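N(G),N(G)-dimethylarginine dimethylaminohydrolase (Pseudomonas aeruginosa, PDB 1H70) hydrolyses asymmetric dimethylarginine and monomethylarginine, inhibitors of nitric oxide synthase, to citrulline and dimethylamine or methylamine. Local coordinates at residues Leu162-Gly167 and Gly180-Lys185. The protein carries 1 engineered substitution. Numbering follows the deposited sequence.
With CIR (citrulline), chain B.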
ATOM      1  N   LEU A 162      -8.218   1.847  -8.674  1.00 13.76           N
ATOM      2  CA  LEU A 162      -6.877   2.144  -9.166  1.00 12.70           C
ATOM      3  C   LEU A 162      -5.937   0.976  -8.923  1.00 11.17           C
ATOM      4  O   LEU A 162      -5.236   0.568  -9.807  1.00 10.66           O
ATOM      5  CB  LEU A 162      -6.321   3.405  -8.477  1.00 12.41           C
ATOM      6  CG  LEU A 162      -4.925   3.822  -8.930  1.00 13.43           C
ATOM      7  CD1 LEU A 162      -4.918   4.211 -10.405  1.00 15.33           C
ATOM      8  CD2 LEU A 162      -4.418   4.970  -8.035  1.00 13.62           C
ATOM      9  N   HIS A 163      -5.925   0.437  -7.708  1.00 11.33           N
ATOM     10  CA  HIS A 163      -5.083  -0.697  -7.379  1.00 10.07           C
ATOM     11  C   HIS A 163      -5.933  -1.636  -6.525  1.00  9.84           C
ATOM     12  O   HIS A 163      -6.897  -1.207  -5.900  1.00 10.62           O
ATOM     13  CB  HIS A 163      -3.884  -0.362  -6.471  1.00 10.49           C
ATOM     14  CG  HIS A 163      -2.859   0.560  -7.060  1.00 11.45           C
ATOM     15  ND1 HIS A 163      -2.757   1.890  -6.707  1.00 11.65           N
ATOM     16  CD2 HIS A 163      -1.891   0.332  -7.963  1.00 12.03           C
ATOM     17  CE1 HIS A 163      -1.769   2.446  -7.392  1.00 12.91           C
ATOM     18  NE2 HIS A 163      -1.214   1.522  -8.141  1.00 11.53           N
ATOM     19  N   LEU A 164      -5.506  -2.882  -6.436  1.00  7.77           N
ATOM     20  CA  LEU A 164      -6.213  -3.858  -5.619  1.00  8.86           C
ATOM     21  C   LEU A 164      -6.467  -3.370  -4.182  1.00 10.14           C
ATOM     22  O   LEU A 164      -7.580  -3.461  -3.667  1.00  8.69           O
ATOM     23  CB  LEU A 164      -5.361  -5.131  -5.563  1.00  9.40           C
ATOM     24  CG  LEU A 164      -5.965  -6.346  -4.832  1.00  9.84           C
ATOM     25  CD1 LEU A 164      -6.961  -7.038  -5.761  1.00 10.77           C
ATOM     26  CD2 LEU A 164      -4.844  -7.307  -4.473  1.00 10.02           C
ATOM     27  N   LYS A 165      -5.421  -2.835  -3.534  1.00 10.23           N
ATOM     28  CA  LYS A 165      -5.542  -2.410  -2.137  1.00 10.43           C
ATOM     29  C   LYS A 165      -6.326  -1.132  -1.880  1.00 11.08           C
ATOM     30  O   LYS A 165      -6.522  -0.730  -0.729  1.00 11.75           O
ATOM     31  CB  LYS A 165      -4.206  -2.447  -1.403  1.00 10.51           C
ATOM     32  CG  LYS A 165      -3.711  -3.892  -1.221  1.00  9.68           C
ATOM     33  CD  LYS A 165      -2.633  -3.999  -0.157  1.00 10.01           C
ATOM     34  CE  LYS A 165      -1.385  -3.185  -0.497  1.00 13.47           C
ATOM     35  NZ  LYS A 165      -0.196  -3.787   0.240  1.00 11.36           N
ATOM     36  N   THR A 166      -6.869  -0.539  -2.931  1.00 10.96           N
ATOM     37  CA  THR A 166      -7.781   0.583  -2.807  1.00 10.97           C
ATOM     38  C   THR A 166      -9.035   0.076  -2.106  1.00 10.75           C
ATOM     39  O   THR A 166      -9.691   0.810  -1.353  1.00  8.39           O
ATOM     40  CB  THR A 166      -8.190   1.078  -4.191  1.00 12.43           C
ATOM     41  OG1 THR A 166      -7.081   1.754  -4.817  1.00 13.05           O
ATOM     42  CG2 THR A 166      -9.330   2.101  -4.123  1.00 13.34           C
ATOM     43  N   GLY A 167      -9.387  -1.169  -2.402  1.00  9.71           N
ATOM     44  CA  GLY A 167     -10.594  -1.763  -1.842  1.00 11.36           C
ATOM     45  C   GLY A 167     -10.404  -3.023  -1.032  1.00 11.32           C
ATOM     46  O   GLY A 167     -11.357  -3.778  -0.819  1.00 12.50           O
ATOM     47  N   GLY A 180     -16.620  -2.948  -2.514  1.00 16.22           N
ATOM     48  CA  GLY A 180     -16.991  -3.050  -3.904  1.00 16.30           C
ATOM     49  C   GLY A 180     -16.935  -4.436  -4.510  1.00 16.14           C
ATOM     50  O   GLY A 180     -17.483  -5.401  -3.981  1.00 14.16           O
ATOM     51  N   GLU A 181     -16.246  -4.524  -5.645  1.00 15.96           N
ATOM     52  CA  GLU A 181     -16.161  -5.772  -6.379  1.00 16.72           C
ATOM     53  C   GLU A 181     -15.374  -6.908  -5.723  1.00 16.41           C
ATOM     54  O   GLU A 181     -15.423  -8.027  -6.229  1.00 16.26           O
ATOM     55  CB  GLU A 181     -15.571  -5.494  -7.765  1.00 16.72           C
ATOM     56  CG  GLU A 181     -14.071  -5.232  -7.737  1.00 15.78           C
ATOM     57  CD  GLU A 181     -13.534  -4.575  -8.993  1.00 15.68           C
ATOM     58  OE1 GLU A 181     -13.389  -5.218 -10.056  1.00 16.11           O
ATOM     59  OE2 GLU A 181     -13.238  -3.373  -8.913  1.00 16.80           O
ATOM     60  N   PHE A 182     -14.659  -6.668  -4.624  1.00 16.05           N
ATOM     61  CA  PHE A 182     -13.871  -7.751  -4.033  1.00 15.11           C
ATOM     62  C   PHE A 182     -14.678  -8.591  -3.037  1.00 15.84           C
ATOM     63  O   PHE A 182     -14.347  -9.739  -2.781  1.00 16.28           O
ATOM     64  CB  PHE A 182     -12.592  -7.207  -3.393  1.00 14.46           C
ATOM     65  CG  PHE A 182     -11.753  -6.438  -4.367  1.00 14.20           C
ATOM     66  CD1 PHE A 182     -11.587  -5.091  -4.219  1.00 12.35           C
ATOM     67  CD2 PHE A 182     -11.185  -7.075  -5.471  1.00 13.34           C
ATOM     68  CE1 PHE A 182     -10.834  -4.364  -5.130  1.00 12.18           C
ATOM     69  CE2 PHE A 182     -10.420  -6.354  -6.378  1.00 11.25           C
ATOM     70  CZ  PHE A 182     -10.266  -4.986  -6.210  1.00 10.75           C
ATOM     71  N   VAL A 183     -15.746  -8.007  -2.505  1.00 15.79           N
ATOM     72  CA  VAL A 183     -16.567  -8.668  -1.506  1.00 17.13           C
ATOM     73  C   VAL A 183     -17.049 -10.078  -1.861  1.00 18.34           C
ATOM     74  O   VAL A 183     -17.009 -10.977  -1.030  1.00 19.44           O
ATOM     75  CB  VAL A 183     -17.785  -7.777  -1.145  1.00 17.00           C
ATOM     76  CG1 VAL A 183     -18.702  -8.465  -0.117  1.00 16.27           C
ATOM     77  CG2 VAL A 183     -17.324  -6.447  -0.605  1.00 16.02           C
ATOM     78  N   SER A 184     -17.529 -10.284  -3.076  1.00 19.69           N
ATOM     79  CA  SER A 184     -18.052 -11.592  -3.456  1.00 21.05           C
ATOM     80  C   SER A 184     -17.084 -12.460  -4.264  1.00 20.24           C
ATOM     81  O   SER A 184     -17.510 -13.419  -4.881  1.00 20.39           O
ATOM     82  CB  SER A 184     -19.330 -11.407  -4.283  1.00 21.51           C
ATOM     83  OG  SER A 184     -20.440 -11.049  -3.453  1.00 26.11           O
ATOM     84  N   LYS A 185     -15.799 -12.132  -4.289  1.00 19.84           N
ATOM     85  CA  LYS A 185     -14.852 -12.927  -5.078  1.00 19.36           C
ATOM     86  C   LYS A 185     -14.690 -14.301  -4.483  1.00 18.36           C
ATOM     87  O   LYS A 185     -14.481 -14.404  -3.293  1.00 18.97           O
ATOM     88  CB  LYS A 185     -13.452 -12.307  -5.037  1.00 19.20           C
ATOM     89  CG  LYS A 185     -13.366 -11.007  -5.788  1.00 20.08           C
ATOM     90  CD  LYS A 185     -13.116 -11.283  -7.252  1.00 18.57           C
ATOM     91  CE  LYS A 185     -12.689 -10.016  -7.990  1.00 17.46           C
ATOM     92  NZ  LYS A 185     -12.496 -10.291  -9.432  1.00 19.56           N
TER
HETATM   93  C   CIR B 500      -1.123   7.707  -8.270  1.00 10.28           C
HETATM   94  O   CIR B 500      -0.240   6.866  -8.619  1.00 11.16           O
HETATM   95  OXT CIR B 500      -2.105   7.983  -9.075  1.00 11.56           O
HETATM   96  CA  CIR B 500      -1.072   8.330  -6.901  1.00 10.18           C
HETATM   97  N   CIR B 500      -1.681   9.673  -6.939  1.00  9.74           N
HETATM   98  C3  CIR B 500      -1.808   7.422  -5.884  1.00  9.08           C
HETATM   99  C4  CIR B 500      -1.015   6.117  -5.690  1.00 10.61           C
HETATM  100  C5  CIR B 500      -1.761   5.217  -4.721  1.00 12.76           C
HETATM  101  N6  CIR B 500      -1.001   3.988  -4.454  1.00 11.81           N
HETATM  102  C7  CIR B 500      -1.311   3.089  -3.534  1.00 13.29           C
HETATM  103  O7  CIR B 500      -2.293   3.203  -2.783  1.00 12.13           O
HETATM  104  N8  CIR B 500      -0.512   2.013  -3.401  1.00 12.44           N
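F182 and L164 carry this small buried contact: CD1 of L164 lies 3.6 Å from CE2 of F182, and no hydrogen bond joins the two segments. CB of F182 already points toward 162-167, and chi1 of -57° sets CG anti to the carbonyl carbon, beside the backbone N, carrying the ring on to L164 and G167. L164, with CG anti to the backbone N (chi1 -176°) and chi2 79°, brings CD1 in obliquely at the CE2-CZ part of the ring, 3.9 Å from CZ of F182. The ring's other long side meets backbone: CD1 of F182 is 3.7 Å from G167 O, and CE1 of F182 is 3.7 Å from L164 O. G167 has no side chain, and its CA lies 4.2 Å from CE1 of F182, leaving the ring against bare backbone. One face of the ring is covered from within its own segment by E181 CG, 3.9 Å above the plane and over the centre, while the E181 carboxylate is tied to the backbone N of E159 and K160. L164 directly follows H163, inferred to be the catalytic proton donor, whose CE1 lies 3.4 Å from N6 of the bound citrulline and whose NE2 bonds E115. The F182 ring and citrulline lie on opposite sides of the 3-10 turn 164-166. In the fold, the contact joins the loop between strands 152-157 and 168-170 to the loop running from strand 175-178 to strand 192-195.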